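Cyanophage-like gp41-1 intein (Metagenome, PDB 6QAZ) derives from a naturally split intein and probably excises itself by protein splicing, joining the polypeptides that flank it. Local coordinates at residues 40-45 / 110-115; 46-51 / 103-108; 56-61 / 122-127. All blocks are in the same frame, centred on the assembly; numbering follows the deposited sequence.

Overall arrangement
The three contacts illustrate how one long strand can organise a fold. Strand 93-113 pairs with strand 34-41 in contact 1 and with strand 45-54 in contact 2, centres about 17 Å apart. They join at S45 O and L108 N (2.9 Å, probably a hydrogen bond). Contact 3, centred about 16 Å from contact 2, meets it through I61, which packs on L103 and R106. Contacts 1 and 3, centres about 18 Å apart, do not touch. Citrate at contact 2 is about 5 Å (nearest atoms) from the E59 side chain. Contact 3 ends at H127, beside N128: the His-Asn pair of inteins, probably the C-terminal splice junction; V113 of contact 1 also bonds N128.

Contact 1: 40-45 / 110-115; sequences NVFPKS and DIEVSG
D110 meets F42 twice, with its backbone and with its carboxylate. Its carbonyl oxygen accepts the amide of F42 (F42 N to D110 O 2.9 Å), the donor arriving almost in line with the C=O bond. The carboxylate is turned 50° from the phenyl ring, and D110 OD2 comes within 3.6 Å of F42 CD2 in an oblique approach. F42 CG stands beside its own backbone N (chi1 -59°), and this torsion brings the ring back along the strand, beside D110, obliquely, and on to E112. One step further, I111 makes a non-hydrogen-bonded pair with V41. Their methyls CG2 of V41 and CG2 of I111 touch at 4.1 Å, while the rest of the I111 side chain leads away to I20 and F119. Its CA also approaches the oxygen of N40 in a CA-H...O contact (I111 CA to N40 O 3.2 Å). E112 then closes a hydrogen-bonded pair with N40: E112 N gives to N40 O at 2.9 Å, and N40 N returns a longer bond to E112 O at 3.3 Å. On that face three side chains lie together. E112 CB is 3.8 Å from F42 CE2 and also touches N40 OD1, whereas N40 CB rests over one face of the ring near its rim. Beyond E112, V113 N binds OD1 of the C-terminal N128. The arrangement is an antiparallel pairing between strands 34-41 and 93-113, within the curved beta architecture of the Hedgehog/intein (HINT) fold.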
loop_
_atom_site.group_PDB
_atom_site.type_symbol
_atom_site.label_atom_id
_atom_site.label_comp_id
_atom_site.label_asym_id
_atom_site.label_seq_id
_atom_site.Cartn_x
_atom_site.Cartn_y
_atom_site.Cartn_z
ATOM N N ASN A 40 -13.692 -4.203 -4.673
ATOM C CA ASN A 40 -13.817 -3.129 -5.682
ATOM C C ASN A 40 -12.456 -2.871 -6.268
ATOM O O ASN A 40 -11.447 -2.891 -5.559
ATOM C CB ASN A 40 -14.304 -1.806 -5.097
ATOM C CG ASN A 40 -15.596 -1.899 -4.346
ATOM O OD1 ASN A 40 -15.609 -2.346 -3.190
ATOM N ND2 ASN A 40 -16.656 -1.497 -5.012
ATOM N N VAL A 41 -12.462 -2.569 -7.551
ATOM C CA VAL A 41 -11.310 -1.952 -8.234
ATOM C C VAL A 41 -11.835 -0.622 -8.751
ATOM O O VAL A 41 -12.646 -0.587 -9.686
ATOM C CB VAL A 41 -10.699 -2.832 -9.312
ATOM C CG1 VAL A 41 -9.540 -2.120 -9.966
ATOM C CG2 VAL A 41 -10.293 -4.177 -8.760
ATOM N N PHE A 42 -11.449 0.451 -8.079
ATOM C CA PHE A 42 -11.951 1.784 -8.424
ATOM C C PHE A 42 -11.254 2.229 -9.690
ATOM O O PHE A 42 -10.252 1.660 -10.103
ATOM C CB PHE A 42 -11.730 2.745 -7.259
ATOM C CG PHE A 42 -12.410 2.301 -5.984
ATOM C CD1 PHE A 42 -13.795 2.302 -5.866
ATOM C CD2 PHE A 42 -11.659 1.899 -4.890
ATOM C CE1 PHE A 42 -14.396 1.889 -4.683
ATOM C CE2 PHE A 42 -12.281 1.506 -3.721
ATOM C CZ PHE A 42 -13.635 1.491 -3.629
ATOM N N PRO A 43 -11.742 3.286 -10.361
ATOM C CA PRO A 43 -11.081 3.714 -11.589
ATOM C C PRO A 43 -9.646 4.149 -11.350
ATOM O O PRO A 43 -9.327 4.744 -10.335
ATOM C CB PRO A 43 -11.933 4.880 -12.072
ATOM C CG PRO A 43 -13.281 4.612 -11.475
ATOM C CD PRO A 43 -12.998 3.996 -10.128
ATOM N N LYS A 44 -8.806 3.847 -12.321
ATOM C CA LYS A 44 -7.447 4.383 -12.346
ATOM C C LYS A 44 -7.551 5.910 -12.357
ATOM O O LYS A 44 -8.445 6.465 -12.944
ATOM C CB LYS A 44 -6.687 4.080 -13.638
ATOM C CG LYS A 44 -5.742 2.898 -13.616
ATOM C CD LYS A 44 -5.399 2.384 -14.995
ATOM C CE LYS A 44 -5.137 3.448 -16.045
ATOM N NZ LYS A 44 -4.630 2.873 -17.314
ATOM N N SER A 45 -6.590 6.573 -11.765
ATOM C CA SER A 45 -6.582 8.026 -11.563
ATOM C C SER A 45 -5.162 8.529 -11.665
ATOM O O SER A 45 -4.312 7.880 -11.225
ATOM C CB SER A 45 -7.216 8.424 -10.222
ATOM O OG SER A 45 -6.465 7.882 -9.133
ATOM N N ASP A 110 -6.485 1.955 -7.217
ATOM C CA ASP A 110 -7.131 1.939 -5.905
ATOM C C ASP A 110 -8.073 0.752 -5.852
ATOM O O ASP A 110 -8.947 0.658 -6.718
ATOM C CB ASP A 110 -7.889 3.238 -5.786
ATOM C CG ASP A 110 -8.442 3.500 -4.429
ATOM O OD1 ASP A 110 -8.135 2.782 -3.464
ATOM O OD2 ASP A 110 -9.214 4.506 -4.358
ATOM N N ILE A 111 -7.937 -0.092 -4.843
ATOM C CA ILE A 111 -8.819 -1.234 -4.630
ATOM C C ILE A 111 -9.400 -1.180 -3.224
ATOM O O ILE A 111 -8.847 -0.539 -2.348
ATOM C CB ILE A 111 -8.091 -2.572 -4.884
ATOM C CG1 ILE A 111 -7.075 -2.932 -3.797
ATOM C CG2 ILE A 111 -7.441 -2.587 -6.255
ATOM C CD1 ILE A 111 -6.405 -4.280 -3.991
ATOM N N GLU A 112 -10.487 -1.882 -3.021
ATOM C CA GLU A 112 -11.091 -2.102 -1.704
ATOM C C GLU A 112 -11.044 -3.589 -1.402
ATOM O O GLU A 112 -11.433 -4.394 -2.280
ATOM C CB GLU A 112 -12.550 -1.658 -1.698
ATOM C CG GLU A 112 -13.196 -1.792 -0.356
ATOM C CD GLU A 112 -12.671 -0.793 0.629
ATOM O OE1 GLU A 112 -12.089 0.269 0.254
ATOM O OE2 GLU A 112 -12.918 -1.092 1.867
ATOM N N VAL A 113 -10.621 -3.955 -0.204
ATOM C CA VAL A 113 -10.582 -5.352 0.199
ATOM C C VAL A 113 -11.425 -5.542 1.459
ATOM O O VAL A 113 -11.746 -4.590 2.169
ATOM C CB VAL A 113 -9.147 -5.893 0.361
ATOM C CG1 VAL A 113 -8.298 -5.524 -0.863
ATOM C CG2 VAL A 113 -8.475 -5.418 1.639
ATOM N N SER A 114 -11.763 -6.799 1.726
ATOM C CA SER A 114 -12.601 -7.176 2.855
ATOM C C SER A 114 -11.811 -7.171 4.162
ATOM O O SER A 114 -10.639 -6.787 4.234
ATOM C CB SER A 114 -13.253 -8.507 2.582
ATOM O OG SER A 114 -12.308 -9.588 2.579
ATOM N N GLY A 115 -12.470 -7.646 5.216
ATOM C CA GLY A 115 -11.768 -7.895 6.465
ATOM C C GLY A 115 -11.266 -6.610 7.082
ATOM O O GLY A 115 -11.977 -5.587 7.134
#

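Contact 2: 46-51 / 103-108; sequences KKKSYK and LDEREL. With FLC (citrate anion), chain B.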
loop_
_atom_site.group_PDB
_atom_site.type_symbol
_atom_site.label_atom_id
_atom_site.label_comp_id
_atom_site.label_asym_id
_atom_site.label_seq_id
_atom_site.Cartn_x
_atom_site.Cartn_y
_atom_site.Cartn_z
ATOM N N LYS A 46 -4.989 9.749 -12.140
ATOM C CA LYS A 46 -3.678 10.378 -12.199
ATOM C C LYS A 46 -3.569 11.300 -11.006
ATOM O O LYS A 46 -4.428 12.186 -10.819
ATOM C CB LYS A 46 -3.542 11.183 -13.476
ATOM C CG LYS A 46 -2.113 11.582 -13.798
ATOM C CD LYS A 46 -1.951 12.189 -15.174
ATOM C CE LYS A 46 -0.501 12.457 -15.512
ATOM N NZ LYS A 46 -0.355 13.578 -16.471
ATOM N N LYS A 47 -2.538 11.081 -10.214
ATOM C CA LYS A 47 -2.309 11.836 -8.976
ATOM C C LYS A 47 -0.802 12.049 -8.816
ATOM O O LYS A 47 0.027 11.270 -9.338
ATOM C CB LYS A 47 -2.844 11.096 -7.736
ATOM C CG LYS A 47 -4.282 10.610 -7.765
ATOM C CD LYS A 47 -4.699 9.885 -6.479
ATOM C CE LYS A 47 -6.189 9.859 -6.243
ATOM N NZ LYS A 47 -6.758 8.524 -6.474
ATOM N N LYS A 48 -0.443 13.052 -8.037
ATOM C CA LYS A 48 0.943 13.160 -7.583
ATOM C C LYS A 48 1.316 11.934 -6.775
ATOM O O LYS A 48 0.539 11.479 -5.927
ATOM C CB LYS A 48 1.152 14.440 -6.773
ATOM C CG LYS A 48 2.592 14.749 -6.342
ATOM C CD LYS A 48 3.607 14.798 -7.486
ATOM C CE LYS A 48 3.336 15.924 -8.455
ATOM N NZ LYS A 48 3.352 17.247 -7.787
ATOM N N SER A 49 2.511 11.421 -7.005
ATOM C CA SER A 49 2.994 10.205 -6.344
ATOM C C SER A 49 4.196 10.517 -5.475
ATOM O O SER A 49 4.898 11.501 -5.696
ATOM C CB SER A 49 3.285 9.143 -7.354
ATOM O OG SER A 49 4.387 9.433 -8.186
ATOM N N TYR A 50 4.413 9.634 -4.516
ATOM C CA TYR A 50 5.450 9.722 -3.494
ATOM C C TYR A 50 6.035 8.341 -3.303
ATOM O O TYR A 50 5.320 7.348 -3.304
ATOM C CB TYR A 50 4.873 10.156 -2.144
ATOM C CG TYR A 50 4.250 11.511 -2.176
ATOM C CD1 TYR A 50 2.980 11.698 -2.697
ATOM C CD2 TYR A 50 4.921 12.624 -1.700
ATOM C CE1 TYR A 50 2.397 12.934 -2.803
ATOM C CE2 TYR A 50 4.325 13.885 -1.750
ATOM C CZ TYR A 50 3.083 14.035 -2.348
ATOM O OH TYR A 50 2.457 15.254 -2.450
ATOM N N LYS A 51 7.345 8.282 -3.103
ATOM C CA LYS A 51 8.032 7.027 -2.794
ATOM C C LYS A 51 8.410 7.005 -1.323
ATOM O O LYS A 51 9.134 7.910 -0.862
ATOM C CB LYS A 51 9.283 6.847 -3.658
ATOM C CG LYS A 51 9.982 5.518 -3.446
ATOM C CD LYS A 51 11.129 5.307 -4.376
ATOM C CE LYS A 51 12.146 6.407 -4.338
ATOM N NZ LYS A 51 13.387 6.005 -5.042
ATOM N N LEU A 103 7.518 12.372 -6.169
ATOM C CA LEU A 103 7.882 12.025 -7.543
ATOM C C LEU A 103 7.013 12.888 -8.457
ATOM O O LEU A 103 6.983 14.108 -8.285
ATOM C CB LEU A 103 7.737 10.509 -7.756
ATOM C CG LEU A 103 8.563 9.624 -6.836
ATOM C CD1 LEU A 103 8.304 8.178 -7.202
ATOM C CD2 LEU A 103 10.058 9.911 -6.935
ATOM N N ASP A 104 6.413 12.272 -9.429
ATOM C CA ASP A 104 5.696 12.921 -10.529
ATOM C C ASP A 104 4.210 12.570 -10.466
ATOM O O ASP A 104 3.782 11.708 -9.693
ATOM C CB ASP A 104 6.333 12.473 -11.847
ATOM C CG ASP A 104 6.553 10.971 -11.997
ATOM O OD1 ASP A 104 6.139 10.192 -11.144
ATOM O OD2 ASP A 104 7.190 10.606 -13.015
ATOM N N GLU A 105 3.427 13.207 -11.301
ATOM C CA GLU A 105 2.045 12.781 -11.534
ATOM C C GLU A 105 2.074 11.517 -12.363
ATOM O O GLU A 105 2.767 11.475 -13.386
ATOM C CB GLU A 105 1.306 13.882 -12.268
ATOM C CG GLU A 105 1.019 15.055 -11.372
ATOM C CD GLU A 105 -0.427 15.492 -11.416
ATOM O OE1 GLU A 105 -1.310 14.641 -11.116
ATOM O OE2 GLU A 105 -0.673 16.662 -11.763
ATOM N N ARG A 106 1.296 10.524 -11.972
ATOM C CA ARG A 106 1.226 9.284 -12.755
ATOM C C ARG A 106 -0.106 8.595 -12.473
ATOM O O ARG A 106 -0.813 8.922 -11.512
ATOM C CB ARG A 106 2.398 8.401 -12.386
ATOM C CG ARG A 106 2.345 7.898 -10.965
ATOM C CD ARG A 106 3.445 6.904 -10.635
ATOM N NE ARG A 106 4.747 7.510 -10.708
ATOM C CZ ARG A 106 5.887 6.849 -10.626
ATOM N NH1 ARG A 106 5.909 5.538 -10.459
ATOM N NH2 ARG A 106 7.025 7.518 -10.620
ATOM N N GLU A 107 -0.417 7.628 -13.322
ATOM C CA GLU A 107 -1.599 6.786 -13.102
ATOM C C GLU A 107 -1.358 5.901 -11.877
ATOM O O GLU A 107 -0.266 5.348 -11.696
ATOM C CB GLU A 107 -1.840 5.909 -14.322
ATOM C CG GLU A 107 -2.170 6.666 -15.584
ATOM C CD GLU A 107 -3.469 7.442 -15.578
ATOM O OE1 GLU A 107 -4.388 7.075 -14.839
ATOM O OE2 GLU A 107 -3.610 8.337 -16.436
ATOM N N LEU A 108 -2.380 5.786 -11.062
ATOM C CA LEU A 108 -2.349 4.982 -9.841
ATOM C C LEU A 108 -3.637 4.192 -9.739
ATOM O O LEU A 108 -4.683 4.577 -10.310
ATOM C CB LEU A 108 -2.187 5.896 -8.629
ATOM C CG LEU A 108 -0.949 6.800 -8.558
ATOM C CD1 LEU A 108 -1.084 7.688 -7.346
ATOM C CD2 LEU A 108 0.329 6.029 -8.480
HETATM C CAC FLC B . 9.621 8.450 -11.942
HETATM C CA FLC B . 10.598 7.288 -12.019
HETATM C CB FLC B . 10.773 6.537 -10.701
HETATM C CBC FLC B . 11.567 5.243 -11.006
HETATM C CG FLC B . 11.574 7.384 -9.707
HETATM C CGC FLC B . 11.877 6.704 -8.395
HETATM O OA1 FLC B . 8.827 8.558 -12.866
HETATM O OA2 FLC B . 9.631 9.211 -10.932
HETATM O OB1 FLC B . 10.911 4.170 -11.072
HETATM O OB2 FLC B . 12.810 5.365 -11.179
HETATM O OG1 FLC B . 11.145 5.735 -8.081
HETATM O OG2 FLC B . 12.749 7.201 -7.673
HETATM O OHB FLC B . 9.492 6.231 -10.166
#
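A bulged antiparallel strand pair is the motif formed by segments 46-51 and 103-108 of strands 45-54 and 93-113, and a citrate happens to be bound beside it. The short axes run 133° apart, so the pairing is strongly twisted. K47 and R106 make a hydrogen-bonded pair: K47 N gives to R106 O, and R106 N returns a bond to K47 O at 3.0 Å. At the bulge, S49 faces two residues: its amide gives to D104 O, and its carbonyl oxygen accepts from L103 N. S49 OG stands between its backbone N and carbonyl carbon (chi1 68°), from where it gives a second bond to D104 O (S49 OG to D104 O 2.8 Å). This one lies in the carbonyl plane, whereas the S49 amide comes from above it. On the same side R106 folds back over S49, its CG and CD against the serine CB, and grips D104 side-on: NE and NH2 both reach OD1, R106 NH2 to D104 OD1 at 2.9 Å, with the carboxylate oxygen in the guanidinium plane. NH1 of R106 forms a salt bridge with D6. The citrate, probably from the crystallisation liquor, takes up another edge of the arginine, R106 NH2 to FLC OHB 2.8 Å with an N-H...O angle of 171°. K51 NZ gives to FLC OG2 at 3.0 Å, and the methyls of L103 pack against the ligand between these two. On the opposite face the lysine chains of K46 and K48 cross E105 with carbon alone; the K48 ammonium goes to E102. D104 OD2 and FLC OA1 stand 2.6 Å apart, which implies that one of these acid groups probably retains a proton, while the nearby cations would offset the remaining negative charge.

Contact 3: 56-61 / 122-127; sequences DGKEII and NDILTH
The side-chain amide of N122 reaches across to the backbone of E59, N122 ND2 giving to E59 O at 2.9 Å with an N-H...O angle of 153°. It is the one direct hydrogen bond between segments 56-61 and 122-127; most of the rest is packing of aliphatic carbons. I124 sends CD1 between two neighbours, meeting I60 CG2 at 3.9 Å and K58 CB at 4.0 Å. K58 itself runs extended past the turn, so that its CE lies 3.5 Å from D123 CB before the chain bends at its last torsion. In the second shell, a water accepts from I61 N at 2.9 Å and weakly from N122 ND2. OD1 of N122 takes the amide of Q10, which fixes the rotation of the group and directs its NH2 to E59. N122 and D123 both have left-handed backbone angles, making the type I' turn of the hairpin between strands 118-121 and 124-127. On the other segment D56 makes an Asx turn, its OD1 accepting K58 N, and its OD2 holds the ammonium in a salt bridge (K58 NZ to D56 OD2 2.7 Å). I124 also touches L54 and L87. Strand 124-127 leads on, with T126 OG1 bonded to H66 NE2, to H127 and N128, consistent with the C-terminal splice site of inteins. The chemistry implies a division of labour: one amide, held at both ends, ties hairpin to strand, I60 and I124 pack together, buried, and K58 spends its charge on D56, with the D123 carboxylate probably adding only a weaker, longer-range attraction.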
loop_
_atom_site.group_PDB
_atom_site.type_symbol
_atom_site.label_atom_id
_atom_site.label_comp_id
_atom_site.label_asym_id
_atom_site.label_seq_id
_atom_site.Cartn_x
_atom_site.Cartn_y
_atom_site.Cartn_z
ATOM N N ASP A 56 15.061 -1.357 5.492
ATOM C CA ASP A 56 15.424 -2.646 4.870
ATOM C C ASP A 56 15.406 -2.564 3.341
ATOM O O ASP A 56 15.528 -3.620 2.682
ATOM C CB ASP A 56 14.559 -3.767 5.397
ATOM C CG ASP A 56 13.105 -3.589 5.045
ATOM O OD1 ASP A 56 12.747 -2.606 4.362
ATOM O OD2 ASP A 56 12.307 -4.477 5.486
ATOM N N GLY A 57 15.267 -1.377 2.791
ATOM C CA GLY A 57 15.267 -1.197 1.342
ATOM C C GLY A 57 13.899 -1.221 0.704
ATOM O O GLY A 57 13.772 -0.781 -0.441
ATOM N N LYS A 58 12.887 -1.758 1.378
ATOM C CA LYS A 58 11.582 -1.907 0.730
ATOM C C LYS A 58 11.031 -0.530 0.369
ATOM O O LYS A 58 11.169 0.432 1.124
ATOM C CB LYS A 58 10.615 -2.666 1.623
ATOM C CG LYS A 58 11.003 -4.093 1.906
ATOM C CD LYS A 58 9.987 -4.775 2.752
ATOM C CE LYS A 58 10.243 -6.227 3.078
ATOM N NZ LYS A 58 11.523 -6.446 3.749
ATOM N N GLU A 59 10.362 -0.468 -0.773
ATOM C CA GLU A 59 9.794 0.783 -1.295
ATOM C C GLU A 59 8.357 0.587 -1.694
ATOM O O GLU A 59 7.966 -0.517 -2.147
ATOM C CB GLU A 59 10.546 1.235 -2.569
ATOM C CG GLU A 59 11.939 1.684 -2.427
ATOM C CD GLU A 59 12.604 1.855 -3.811
ATOM O OE1 GLU A 59 11.885 2.035 -4.864
ATOM O OE2 GLU A 59 13.788 1.921 -3.815
ATOM N N ILE A 60 7.599 1.652 -1.645
ATOM C CA ILE A 60 6.238 1.683 -2.186
ATOM C C ILE A 60 5.981 3.076 -2.717
ATOM O O ILE A 60 6.454 4.060 -2.119
ATOM C CB ILE A 60 5.208 1.210 -1.151
ATOM C CG1 ILE A 60 3.846 1.104 -1.714
ATOM C CG2 ILE A 60 5.203 2.118 0.044
ATOM C CD1 ILE A 60 2.890 0.278 -0.814
ATOM N N ILE A 61 5.225 3.167 -3.777
ATOM C CA ILE A 61 4.842 4.454 -4.401
ATOM C C ILE A 61 3.337 4.596 -4.269
ATOM O O ILE A 61 2.571 3.726 -4.694
ATOM C CB ILE A 61 5.345 4.529 -5.845
ATOM C CG1 ILE A 61 6.875 4.629 -5.860
ATOM C CG2 ILE A 61 4.726 5.725 -6.567
ATOM C CD1 ILE A 61 7.460 4.535 -7.240
ATOM N N ASN A 122 4.336 -4.818 -1.894
ATOM C CA ASN A 122 5.828 -4.886 -1.858
ATOM C C ASN A 122 6.308 -5.297 -0.460
ATOM O O ASN A 122 7.349 -4.819 0.012
ATOM C CB ASN A 122 6.459 -3.593 -2.304
ATOM C CG ASN A 122 6.060 -3.179 -3.689
ATOM O OD1 ASN A 122 5.646 -3.988 -4.518
ATOM N ND2 ASN A 122 6.205 -1.924 -3.972
ATOM N N ASP A 123 5.564 -6.171 0.204
ATOM C CA ASP A 123 5.923 -6.707 1.532
ATOM C C ASP A 123 5.800 -5.662 2.645
ATOM O O ASP A 123 6.241 -5.928 3.758
ATOM C CB ASP A 123 7.276 -7.386 1.557
ATOM C CG ASP A 123 7.364 -8.606 0.705
ATOM O OD1 ASP A 123 6.397 -9.353 0.686
ATOM O OD2 ASP A 123 8.435 -8.848 0.114
ATOM N N ILE A 124 5.147 -4.533 2.373
ATOM C CA ILE A 124 4.846 -3.491 3.366
ATOM C C ILE A 124 3.351 -3.563 3.649
ATOM O O ILE A 124 2.549 -3.546 2.733
ATOM C CB ILE A 124 5.230 -2.099 2.841
ATOM C CG1 ILE A 124 6.718 -2.037 2.491
ATOM C CG2 ILE A 124 4.834 -1.034 3.843
ATOM C CD1 ILE A 124 7.145 -0.759 1.819
ATOM N N LEU A 125 2.964 -3.600 4.923
ATOM C CA LEU A 125 1.532 -3.632 5.245
ATOM C C LEU A 125 0.933 -2.268 4.954
ATOM O O LEU A 125 1.391 -1.223 5.461
ATOM C CB LEU A 125 1.341 -4.017 6.702
ATOM C CG LEU A 125 -0.093 -4.369 7.086
ATOM C CD1 LEU A 125 -0.623 -5.593 6.354
ATOM C CD2 LEU A 125 -0.154 -4.613 8.590
ATOM N N THR A 126 -0.104 -2.244 4.137
ATOM C CA THR A 126 -0.766 -1.005 3.748
ATOM C C THR A 126 -2.267 -1.151 3.895
ATOM O O THR A 126 -2.794 -2.266 3.975
ATOM C CB THR A 126 -0.345 -0.569 2.348
ATOM O OG1 THR A 126 -0.689 0.808 2.158
ATOM C CG2 THR A 126 -1.001 -1.350 1.241
ATOM N N HIS A 127 -2.950 -0.022 3.987
ATOM C CA HIS A 127 -4.406 -0.013 3.937
ATOM C C HIS A 127 -4.829 0.031 2.488
ATOM O O HIS A 127 -4.078 0.550 1.636
ATOM C CB HIS A 127 -4.881 1.182 4.742
ATOM C CG HIS A 127 -6.320 1.242 4.966
ATOM N ND1 HIS A 127 -7.235 1.642 4.025
ATOM C CD2 HIS A 127 -7.017 0.932 6.067
ATOM C CE1 HIS A 127 -8.449 1.578 4.584
ATOM N NE2 HIS A 127 -8.337 1.190 5.822
HETATM O O HOH W 1 4.843 0.721 -5.280
#